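Local coordinates for beta-agarase AgaA (Microbulbifer thermotolerans, PDB 3WZ1), which cleaves the beta-1,4-galactosidic linkages of agarose from within the chain, releasing mainly neoagarotetraose, and is represented here by its GH16 catalytic domain, at residues G17-L22 / K273-N278; L25-N30 / Y43-E48; G71-I76 / Y265-R270. All coordinates share one frame; numbering follows the deposited sequence.

In the fold
The three contacts lie within the beta-jelly-roll catalytic domain, and strand 264-276 runs through two of them. Its late part pairs with strand 18-22 in contact 1, a surface ladder held mostly by backbone bonds. Its early part pairs with strand 73-80 in contact 3, partly buried, where the ladder gives way to a sodium ion. Contact 2 is buried and built largely by side chains, an indole, a carboxylate, a leucine and an arginine that also lies along the loop's carbonyls. D28 binds the same sodium as G72 and D267, and W46 packs on V269, so contacts 2 and 3 form one neighbourhood, centres about 10 Å apart; the centre of contact 1 is about 23 Å from that of contact 2 and 26 Å from that of contact 3.

Contact 1. Residues G17-L22 / K273-N278; sequences GKTWEL and KPVPIN
K273 pairs with E21 through two backbone bonds: E21 N gives to K273 O at 2.8 Å and K273 N gives to E21 O, while the lysine's ammonium group leaves the contact for the carbonyl of P101. P274 follows with its ring on the same face as W20. The indole lies obliquely against it, W20 CZ3 coming within 3.8 Å of P274 CD, and the near rim of the six-membered ring also meets the peptide between K273 and P274. W20 CG stands beside its own backbone N (chi1 -66°), a turn that brings the ring back beside the proline; NE1 is bonded to A12 O and the ring meets Y192 edge-to-face.

V275 makes the next hydrogen-bonded pair, with T19: T19 N gives to V275 O at 2.8 Å, and V275 N returns a bond to T19 O at 166°. This is a twisted antiparallel ladder, joining strand 18-22, near the start of this chain, to the last strand, 264-276, at the margin of the jelly roll. On the face that carries T19, E21, K273 and V275, the valine methyls spread under the glutamate; E21 OE1 sits 3.8 Å from V275 CG2, and T19 CG2 touches the same methyl. P276, which has no N-H to offer, falls at a non-hydrogen-bonded position opposite K18. Beyond it I277 N closes on G17 O at 2.9 Å, almost straight at 177°, and I277 CD1 reaches back to K18 O.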
loop_
_atom_site.group_PDB
_atom_site.type_symbol
_atom_site.label_atom_id
_atom_site.label_comp_id
_atom_site.label_asym_id
_atom_site.label_seq_id
_atom_site.Cartn_x
_atom_site.Cartn_y
_atom_site.Cartn_z
ATOM N N GLY A 17 -6.646 10.120 -27.321
ATOM C CA GLY A 17 -7.009 8.949 -28.079
ATOM C C GLY A 17 -6.991 7.651 -27.315
ATOM O O GLY A 17 -7.185 6.597 -27.899
ATOM N N LYS A 18 -6.791 7.731 -25.991
ATOM C CA LYS A 18 -6.789 6.544 -25.144
ATOM C C LYS A 18 -7.877 6.584 -24.074
ATOM O O LYS A 18 -8.495 7.635 -23.821
ATOM C CB LYS A 18 -5.429 6.360 -24.484
ATOM C CG LYS A 18 -4.304 6.102 -25.472
ATOM C CD LYS A 18 -3.201 5.269 -24.840
ATOM C CE LYS A 18 -2.017 5.069 -25.780
ATOM N NZ LYS A 18 -1.103 6.223 -25.766
ATOM N N THR A 19 -8.087 5.416 -23.486
ATOM C CA THR A 19 -9.061 5.210 -22.430
ATOM C C THR A 19 -8.486 4.219 -21.414
ATOM O O THR A 19 -7.505 3.554 -21.690
ATOM C CB THR A 19 -10.391 4.738 -23.033
ATOM O OG1 THR A 19 -11.422 4.762 -22.037
ATOM C CG2 THR A 19 -10.260 3.338 -23.638
ATOM N N TRP A 20 -9.081 4.167 -20.238
ATOM C CA TRP A 20 -8.629 3.279 -19.174
ATOM C C TRP A 20 -9.328 1.943 -19.273
ATOM O O TRP A 20 -10.564 1.879 -19.205
ATOM C CB TRP A 20 -8.908 3.878 -17.809
ATOM C CG TRP A 20 -8.111 5.113 -17.523
ATOM C CD1 TRP A 20 -8.578 6.393 -17.428
ATOM C CD2 TRP A 20 -6.696 5.194 -17.313
ATOM N NE1 TRP A 20 -7.565 7.254 -17.159
ATOM C CE2 TRP A 20 -6.392 6.555 -17.075
ATOM C CE3 TRP A 20 -5.658 4.253 -17.275
ATOM C CZ2 TRP A 20 -5.097 6.999 -16.829
ATOM C CZ3 TRP A 20 -4.372 4.699 -17.013
ATOM C CH2 TRP A 20 -4.106 6.059 -16.789
ATOM N N GLU A 21 -8.545 0.887 -19.382
ATOM C CA GLU A 21 -9.047 -0.471 -19.433
ATOM C C GLU A 21 -8.757 -1.188 -18.111
ATOM O O GLU A 21 -7.617 -1.217 -17.634
ATOM C CB GLU A 21 -8.387 -1.215 -20.583
ATOM C CG GLU A 21 -8.860 -2.640 -20.813
ATOM C CD GLU A 21 -8.359 -3.159 -22.151
ATOM O OE1 GLU A 21 -8.969 -2.844 -23.180
ATOM O OE2 GLU A 21 -7.326 -3.835 -22.175
ATOM N N LEU A 22 -9.792 -1.784 -17.536
ATOM C CA LEU A 22 -9.651 -2.478 -16.262
ATOM C C LEU A 22 -8.748 -3.681 -16.384
ATOM O O LEU A 22 -8.960 -4.556 -17.261
ATOM C CB LEU A 22 -11.013 -2.925 -15.732
ATOM C CG LEU A 22 -11.059 -3.485 -14.299
ATOM C CD1 LEU A 22 -10.980 -2.389 -13.245
ATOM C CD2 LEU A 22 -12.340 -4.295 -14.159
ATOM N N LYS A 273 -5.078 0.136 -17.308
ATOM C CA LYS A 273 -4.067 0.323 -18.327
ATOM C C LYS A 273 -4.601 1.282 -19.381
ATOM O O LYS A 273 -5.756 1.171 -19.777
ATOM C CB LYS A 273 -3.754 -1.007 -18.991
ATOM C CG LYS A 273 -3.273 -2.066 -18.025
ATOM C CD LYS A 273 -1.874 -1.783 -17.526
ATOM C CE LYS A 273 -0.807 -1.969 -18.593
ATOM N NZ LYS A 273 0.565 -1.746 -18.041
ATOM N N PRO A 274 -3.766 2.217 -19.834
ATOM C CA PRO A 274 -4.228 3.122 -20.877
ATOM C C PRO A 274 -4.081 2.433 -22.237
ATOM O O PRO A 274 -3.003 1.910 -22.562
ATOM C CB PRO A 274 -3.299 4.327 -20.709
ATOM C CG PRO A 274 -2.012 3.738 -20.244
ATOM C CD PRO A 274 -2.384 2.523 -19.413
ATOM N N VAL A 275 -5.171 2.399 -23.007
ATOM C CA VAL A 275 -5.215 1.695 -24.278
ATOM C C VAL A 275 -5.906 2.571 -25.318
ATOM O O VAL A 275 -6.722 3.411 -24.977
ATOM C CB VAL A 275 -5.924 0.340 -24.163
ATOM C CG1 VAL A 275 -5.237 -0.538 -23.111
ATOM C CG2 VAL A 275 -7.398 0.516 -23.843
ATOM N N PRO A 276 -5.535 2.418 -26.590
ATOM C CA PRO A 276 -6.243 3.150 -27.629
ATOM C C PRO A 276 -7.760 2.931 -27.604
ATOM O O PRO A 276 -8.237 1.823 -27.365
ATOM C CB PRO A 276 -5.662 2.545 -28.911
ATOM C CG PRO A 276 -4.314 2.080 -28.523
ATOM C CD PRO A 276 -4.497 1.539 -27.146
ATOM N N ILE A 277 -8.495 4.008 -27.857
ATOM C CA ILE A 277 -9.927 3.941 -28.060
ATOM C C ILE A 277 -10.205 3.181 -29.353
ATOM O O ILE A 277 -9.570 3.474 -30.368
ATOM C CB ILE A 277 -10.490 5.371 -28.138
ATOM C CG1 ILE A 277 -10.436 6.002 -26.740
ATOM C CG2 ILE A 277 -11.935 5.369 -28.632
ATOM C CD1 ILE A 277 -10.445 7.503 -26.729
ATOM N N ASN A 278 -11.130 2.216 -29.320
ATOM C CA ASN A 278 -11.485 1.442 -30.535
ATOM C C ASN A 278 -12.218 2.276 -31.587
ATOM O O ASN A 278 -13.136 3.028 -31.222
ATOM C CB ASN A 278 -12.340 0.219 -30.181
ATOM C CG ASN A 278 -11.560 -0.834 -29.419
ATOM O OD1 ASN A 278 -10.383 -1.057 -29.679
ATOM N ND2 ASN A 278 -12.212 -1.472 -28.462
#

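Contact 2. Residues L25-N30 / Y43-E48. With NA (sodium ion), chain B.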
loop_
_atom_site.group_PDB
_atom_site.type_symbol
_atom_site.label_atom_id
_atom_site.label_comp_id
_atom_site.label_asym_id
_atom_site.label_seq_id
_atom_site.Cartn_x
_atom_site.Cartn_y
_atom_site.Cartn_z
ATOM N N LEU A 25 -6.465 -7.949 -12.265
ATOM C CA LEU A 25 -6.090 -8.043 -10.858
ATOM C C LEU A 25 -7.061 -7.271 -9.955
ATOM O O LEU A 25 -7.143 -7.511 -8.751
ATOM C CB LEU A 25 -4.652 -7.544 -10.638
ATOM C CG LEU A 25 -4.117 -7.594 -9.214
ATOM C CD1 LEU A 25 -4.116 -9.000 -8.630
ATOM C CD2 LEU A 25 -2.720 -6.991 -9.158
ATOM N N SER A 26 -7.798 -6.334 -10.544
ATOM C CA SER A 26 -8.734 -5.509 -9.777
ATOM C C SER A 26 -9.722 -6.399 -9.022
ATOM O O SER A 26 -10.241 -7.372 -9.585
ATOM C CB SER A 26 -9.484 -4.547 -10.687
ATOM O OG SER A 26 -8.566 -3.797 -11.486
ATOM N N ASP A 27 -9.946 -6.072 -7.755
ATOM C CA ASP A 27 -10.702 -6.922 -6.825
ATOM C C ASP A 27 -11.461 -6.003 -5.866
ATOM O O ASP A 27 -10.845 -5.194 -5.199
ATOM C CB ASP A 27 -9.761 -7.898 -6.082
ATOM C CG ASP A 27 -10.491 -9.070 -5.429
ATOM O OD1 ASP A 27 -11.733 -9.015 -5.314
ATOM O OD2 ASP A 27 -9.808 -10.045 -5.010
ATOM N N ASP A 28 -12.787 -6.145 -5.809
ATOM C CA ASP A 28 -13.591 -5.430 -4.823
ATOM C C ASP A 28 -14.038 -6.293 -3.638
ATOM O O ASP A 28 -14.840 -5.863 -2.820
ATOM C CB ASP A 28 -14.765 -4.671 -5.477
ATOM C CG ASP A 28 -15.770 -5.579 -6.137
ATOM O OD1 ASP A 28 -15.553 -6.821 -6.192
ATOM O OD2 ASP A 28 -16.799 -5.044 -6.623
ATOM N N PHE A 29 -13.494 -7.505 -3.540
ATOM C CA PHE A 29 -13.556 -8.291 -2.307
ATOM C C PHE A 29 -14.980 -8.624 -1.869
ATOM O O PHE A 29 -15.282 -8.703 -0.683
ATOM C CB PHE A 29 -12.755 -7.584 -1.192
ATOM C CG PHE A 29 -11.293 -7.438 -1.527
ATOM C CD1 PHE A 29 -10.488 -8.558 -1.673
ATOM C CD2 PHE A 29 -10.724 -6.179 -1.727
ATOM C CE1 PHE A 29 -9.169 -8.431 -2.017
ATOM C CE2 PHE A 29 -9.397 -6.049 -2.069
ATOM C CZ PHE A 29 -8.619 -7.183 -2.204
ATOM N N ASN A 30 -15.835 -8.878 -2.846
ATOM C CA ASN A 30 -17.204 -9.294 -2.571
ATOM C C ASN A 30 -17.333 -10.812 -2.633
ATOM O O ASN A 30 -18.028 -11.399 -3.479
ATOM C CB ASN A 30 -18.178 -8.569 -3.500
ATOM C CG ASN A 30 -18.323 -7.120 -3.131
ATOM O OD1 ASN A 30 -18.025 -6.239 -3.927
ATOM N ND2 ASN A 30 -18.755 -6.863 -1.916
ATOM N N TYR A 43 -7.600 -16.982 -4.306
ATOM C CA TYR A 43 -6.387 -17.497 -4.914
ATOM C C TYR A 43 -6.294 -17.306 -6.433
ATOM O O TYR A 43 -5.235 -17.524 -7.019
ATOM C CB TYR A 43 -6.179 -18.977 -4.529
ATOM C CG TYR A 43 -5.847 -19.214 -3.062
ATOM C CD1 TYR A 43 -4.730 -18.631 -2.470
ATOM C CD2 TYR A 43 -6.613 -20.080 -2.269
ATOM C CE1 TYR A 43 -4.403 -18.860 -1.140
ATOM C CE2 TYR A 43 -6.278 -20.315 -0.945
ATOM C CZ TYR A 43 -5.169 -19.710 -0.390
ATOM O OH TYR A 43 -4.816 -19.919 0.938
ATOM N N GLU A 44 -7.375 -16.854 -7.070
ATOM C CA GLU A 44 -7.293 -16.503 -8.476
ATOM C C GLU A 44 -6.339 -15.324 -8.695
ATOM O O GLU A 44 -5.716 -15.204 -9.762
ATOM C CB GLU A 44 -8.659 -16.146 -9.054
ATOM C CG GLU A 44 -9.615 -17.307 -9.285
ATOM C CD GLU A 44 -11.016 -16.801 -9.640
ATOM O OE1 GLU A 44 -11.134 -15.687 -10.213
ATOM O OE2 GLU A 44 -12.010 -17.479 -9.316
ATOM N N ARG A 45 -6.245 -14.446 -7.700
ATOM C CA ARG A 45 -5.419 -13.242 -7.817
ATOM C C ARG A 45 -4.260 -13.161 -6.840
ATOM O O ARG A 45 -3.232 -12.551 -7.157
ATOM C CB ARG A 45 -6.286 -11.995 -7.599
ATOM C CG ARG A 45 -7.280 -11.740 -8.716
ATOM C CD ARG A 45 -8.232 -10.619 -8.357
ATOM N NE ARG A 45 -9.060 -10.322 -9.520
ATOM C CZ ARG A 45 -10.103 -11.042 -9.915
ATOM N NH1 ARG A 45 -10.527 -12.103 -9.226
ATOM N NH2 ARG A 45 -10.725 -10.701 -11.030
ATOM N N TRP A 46 -4.465 -13.708 -5.641
ATOM C CA TRP A 46 -3.631 -13.388 -4.473
ATOM C C TRP A 46 -2.948 -14.583 -3.873
ATOM O O TRP A 46 -3.432 -15.714 -3.972
ATOM C CB TRP A 46 -4.463 -12.731 -3.353
ATOM C CG TRP A 46 -5.258 -11.541 -3.850
ATOM C CD1 TRP A 46 -6.597 -11.500 -4.089
ATOM C CD2 TRP A 46 -4.737 -10.255 -4.219
ATOM N NE1 TRP A 46 -6.948 -10.253 -4.573
ATOM C CE2 TRP A 46 -5.825 -9.477 -4.659
ATOM C CE3 TRP A 46 -3.462 -9.677 -4.190
ATOM C CZ2 TRP A 46 -5.668 -8.159 -5.096
ATOM C CZ3 TRP A 46 -3.312 -8.370 -4.615
ATOM C CH2 TRP A 46 -4.403 -7.633 -5.059
ATOM N N LYS A 47 -1.826 -14.317 -3.230
ATOM C CA LYS A 47 -1.222 -15.269 -2.306
ATOM C C LYS A 47 -1.149 -14.631 -0.926
ATOM O O LYS A 47 -1.093 -13.392 -0.801
ATOM C CB LYS A 47 0.179 -15.686 -2.787
ATOM C CG LYS A 47 1.226 -14.564 -2.730
ATOM C CD LYS A 47 2.644 -14.953 -3.140
ATOM C CE LYS A 47 3.355 -15.848 -2.121
ATOM N NZ LYS A 47 3.748 -15.326 -0.767
ATOM N N GLU A 48 -1.138 -15.460 0.123
ATOM C CA GLU A 48 -0.855 -14.940 1.464
ATOM C C GLU A 48 0.625 -14.612 1.566
ATOM O O GLU A 48 1.462 -15.301 0.965
ATOM C CB GLU A 48 -1.247 -15.954 2.535
ATOM C CG GLU A 48 -2.762 -16.135 2.617
ATOM C CD GLU A 48 -3.188 -17.564 2.855
ATOM O OE1 GLU A 48 -3.989 -17.796 3.782
ATOM O OE2 GLU A 48 -2.724 -18.443 2.071
HETATM NA NA NA B . -15.478 -4.027 -1.549
HETATM O O HOH W 1 -11.330 -7.468 -12.136
HETATM O O HOH W 2 -10.000 -12.529 -6.379
#
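A buried side-chain contact joins the loop after strand 18-22 to the short helix and strand at 43-48, with W46 and R45 reaching across to L25, S26 and D27. The indole is held at its edge and on a face. W46 NE1 donates to D27 OD2 at 2.9 Å, using the anti lone pair of that oxygen, and carboxylate and indole are nearly coplanar, 16° apart. Over the six-membered ring sits L25 CD1, 4.0 Å from the centroid of that W46 ring in a CH-pi contact. Leucine CG lies anti to its backbone N (chi1 -179°), which brings this methyl onto the indole face beside R45 CB, which lies over the same face. The F29 ring is nearly parallel to the indole but displaced so far that the two barely overlap, F29 CZ 4.2 Å from W46 CZ2.

D27 OD2 also bonds Y31 OH and a water that passes on to R45 NH1, while D27 OD1 takes F29 N at 2.9 Å and closes an Asx turn. That turn shapes the loop just where D28 O binds the sodium ion at 2.3 Å, so D27 probably helps hold both the chain beside the metal and the tryptophan at the start of strand 46-48. A leucine in place of W46 would probably leave D27 OD2 without its indole N-H and L25 CD1 without a ring face to lie on.

R45 extends from CG to NE alongside the loop backbone, its CD 3.3 Å from L25 O and its NE bonded to P24 O. Another water donates to S26 O and accepts a weak bond from R45 NH2.

Contact 3. Residues G71-I76 / Y265-R270. With NA (sodium ion), chain B.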
loop_
_atom_site.group_PDB
_atom_site.type_symbol
_atom_site.label_atom_id
_atom_site.label_comp_id
_atom_site.label_asym_id
_atom_site.label_seq_id
_atom_site.Cartn_x
_atom_site.Cartn_y
_atom_site.Cartn_z
ATOM N N GLY A 71 -17.677 -9.579 4.188
ATOM C CA GLY A 71 -18.547 -8.411 4.266
ATOM C C GLY A 71 -18.188 -7.312 3.289
ATOM O O GLY A 71 -18.391 -6.129 3.598
ATOM N N GLY A 72 -17.630 -7.700 2.136
ATOM C CA GLY A 72 -17.257 -6.778 1.047
ATOM C C GLY A 72 -15.877 -6.127 1.193
ATOM O O GLY A 72 -15.520 -5.219 0.431
ATOM N N LYS A 73 -15.099 -6.575 2.164
ATOM C CA LYS A 73 -13.810 -5.946 2.463
ATOM C C LYS A 73 -12.738 -6.997 2.644
ATOM O O LYS A 73 -12.987 -8.055 3.229
ATOM C CB LYS A 73 -13.876 -5.171 3.787
ATOM C CG LYS A 73 -15.020 -4.172 3.927
ATOM C CD LYS A 73 -14.748 -2.954 3.105
ATOM C CE LYS A 73 -15.822 -1.884 3.276
ATOM N NZ LYS A 73 -16.994 -2.167 2.396
ATOM N N LEU A 74 -11.536 -6.673 2.183
ATOM C CA LEU A 74 -10.344 -7.348 2.679
ATOM C C LEU A 74 -9.984 -6.770 4.039
ATOM O O LEU A 74 -9.933 -5.555 4.215
ATOM C CB LEU A 74 -9.186 -7.162 1.703
ATOM C CG LEU A 74 -7.784 -7.559 2.167
ATOM C CD1 LEU A 74 -7.635 -9.068 2.266
ATOM C CD2 LEU A 74 -6.772 -7.006 1.192
ATOM N N ALA A 75 -9.721 -7.659 5.004
ATOM C CA ALA A 75 -9.289 -7.275 6.341
ATOM C C ALA A 75 -7.873 -7.751 6.558
ATOM O O ALA A 75 -7.561 -8.922 6.305
ATOM C CB ALA A 75 -10.197 -7.879 7.408
ATOM N N ILE A 76 -7.031 -6.825 6.993
ATOM C CA ILE A 76 -5.683 -7.078 7.443
ATOM C C ILE A 76 -5.679 -6.773 8.932
ATOM O O ILE A 76 -5.827 -5.601 9.339
ATOM C CB ILE A 76 -4.685 -6.164 6.719
ATOM C CG1 ILE A 76 -4.714 -6.338 5.205
ATOM C CG2 ILE A 76 -3.270 -6.324 7.293
ATOM C CD1 ILE A 76 -4.334 -7.725 4.712
ATOM N N TYR A 265 -8.791 -2.072 6.735
ATOM C CA TYR A 265 -9.796 -2.602 5.802
ATOM C C TYR A 265 -9.625 -2.029 4.422
ATOM O O TYR A 265 -9.410 -0.826 4.278
ATOM C CB TYR A 265 -11.232 -2.277 6.259
ATOM C CG TYR A 265 -11.608 -2.884 7.574
ATOM C CD1 TYR A 265 -12.068 -4.185 7.657
ATOM C CD2 TYR A 265 -11.510 -2.142 8.741
ATOM C CE1 TYR A 265 -12.425 -4.739 8.875
ATOM C CE2 TYR A 265 -11.843 -2.696 9.958
ATOM C CZ TYR A 265 -12.310 -3.981 10.012
ATOM O OH TYR A 265 -12.626 -4.534 11.248
ATOM N N VAL A 266 -9.742 -2.887 3.418
ATOM C CA VAL A 266 -9.633 -2.464 2.022
ATOM C C VAL A 266 -10.918 -2.829 1.303
ATOM O O VAL A 266 -11.249 -3.997 1.154
ATOM C CB VAL A 266 -8.383 -3.093 1.372
ATOM C CG1 VAL A 266 -8.319 -2.760 -0.123
ATOM C CG2 VAL A 266 -7.137 -2.618 2.097
ATOM N N ASP A 267 -11.656 -1.809 0.867
ATOM C CA ASP A 267 -12.884 -2.003 0.090
ATOM C C ASP A 267 -12.577 -2.516 -1.311
ATOM O O ASP A 267 -13.279 -3.386 -1.846
ATOM C CB ASP A 267 -13.682 -0.686 0.012
ATOM C CG ASP A 267 -15.095 -0.881 -0.480
ATOM O OD1 ASP A 267 -15.677 -1.972 -0.321
ATOM O OD2 ASP A 267 -15.645 0.093 -1.046
ATOM N N TRP A 268 -11.532 -1.966 -1.930
ATOM C CA TRP A 268 -11.133 -2.403 -3.273
ATOM C C TRP A 268 -9.693 -2.056 -3.574
ATOM O O TRP A 268 -9.133 -1.103 -3.021
ATOM C CB TRP A 268 -12.042 -1.816 -4.381
ATOM C CG TRP A 268 -11.816 -0.328 -4.799
ATOM C CD1 TRP A 268 -10.678 0.262 -5.342
ATOM C CD2 TRP A 268 -12.807 0.691 -4.804
ATOM N NE1 TRP A 268 -10.911 1.581 -5.630
ATOM C CE2 TRP A 268 -12.218 1.860 -5.296
ATOM C CE3 TRP A 268 -14.146 0.727 -4.390
ATOM C CZ2 TRP A 268 -12.917 3.039 -5.407
ATOM C CZ3 TRP A 268 -14.831 1.872 -4.515
ATOM C CH2 TRP A 268 -14.219 3.036 -5.012
ATOM N N VAL A 269 -9.117 -2.850 -4.467
ATOM C CA VAL A 269 -7.927 -2.446 -5.218
ATOM C C VAL A 269 -8.291 -2.570 -6.694
ATOM O O VAL A 269 -8.919 -3.537 -7.106
ATOM C CB VAL A 269 -6.667 -3.256 -4.856
ATOM C CG1 VAL A 269 -6.271 -3.021 -3.397
ATOM C CG2 VAL A 269 -6.832 -4.753 -5.127
ATOM N N ARG A 270 -7.921 -1.562 -7.482
ATOM C CA ARG A 270 -8.208 -1.597 -8.896
ATOM C C ARG A 270 -7.039 -1.010 -9.659
ATOM O O ARG A 270 -6.287 -0.144 -9.156
ATOM C CB ARG A 270 -9.525 -0.885 -9.216
ATOM C CG ARG A 270 -9.538 0.619 -9.023
ATOM C CD ARG A 270 -10.919 1.215 -9.338
ATOM N NE ARG A 270 -10.912 2.663 -9.184
ATOM C CZ ARG A 270 -11.754 3.519 -9.772
ATOM N NH1 ARG A 270 -12.660 3.093 -10.650
ATOM N NH2 ARG A 270 -11.660 4.813 -9.477
HETATM NA NA NA B . -15.478 -4.027 -1.549
#
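D267 OD1 is gripped by a sodium ion at 2.4 Å and by K73 NZ at 3.0 Å, the lysine coming from well above the carboxylate plane, 68° out of it. The K73 chain bends at chi2 and chi4, which lays CD against D267 CA before NZ swings to the oxygen; F186 meets the same lysine in a cation-pi contact. The other oxygen, D267 OD2, forms a salt bridge with R107. D267 reaches the metal twice, since its own carbonyl O also binds it, at 2.3 Å. Carboxylate CG stands anti to the backbone N (chi1 -166°), beside the carbonyl carbon, and this lets OD1 and the residue's own carbonyl O close on the ion together. G72 O, just ahead of strand 73-80, is a further ligand at 2.3 Å; D28 O and D4 OD2 complete the five protein ligands.

From here the two strands run antiparallel. L74 and V266 form a hydrogen-bonded pair, V266 N giving to L74 O at 2.8 Å and L74 N giving to V266 O. Their side chains share a face, CB to CB, and turn into the jelly-roll interior against I236. On the other face A75 CB meets the ring obliquely, 4.1 Å from Y265 CE1. The pairing stops at D267, where strand 264-276 turns a corner, and D267 and W268 both face R107 as a classic beta bulge.

K73 and sodium at OD1 and R107 at OD2 put positive charge at both oxygens of D267, which probably keeps the buried carboxylate ionised. The ion ties the corner of one strand to the start of the other and to the 25-30 loop, consistent with a structural role.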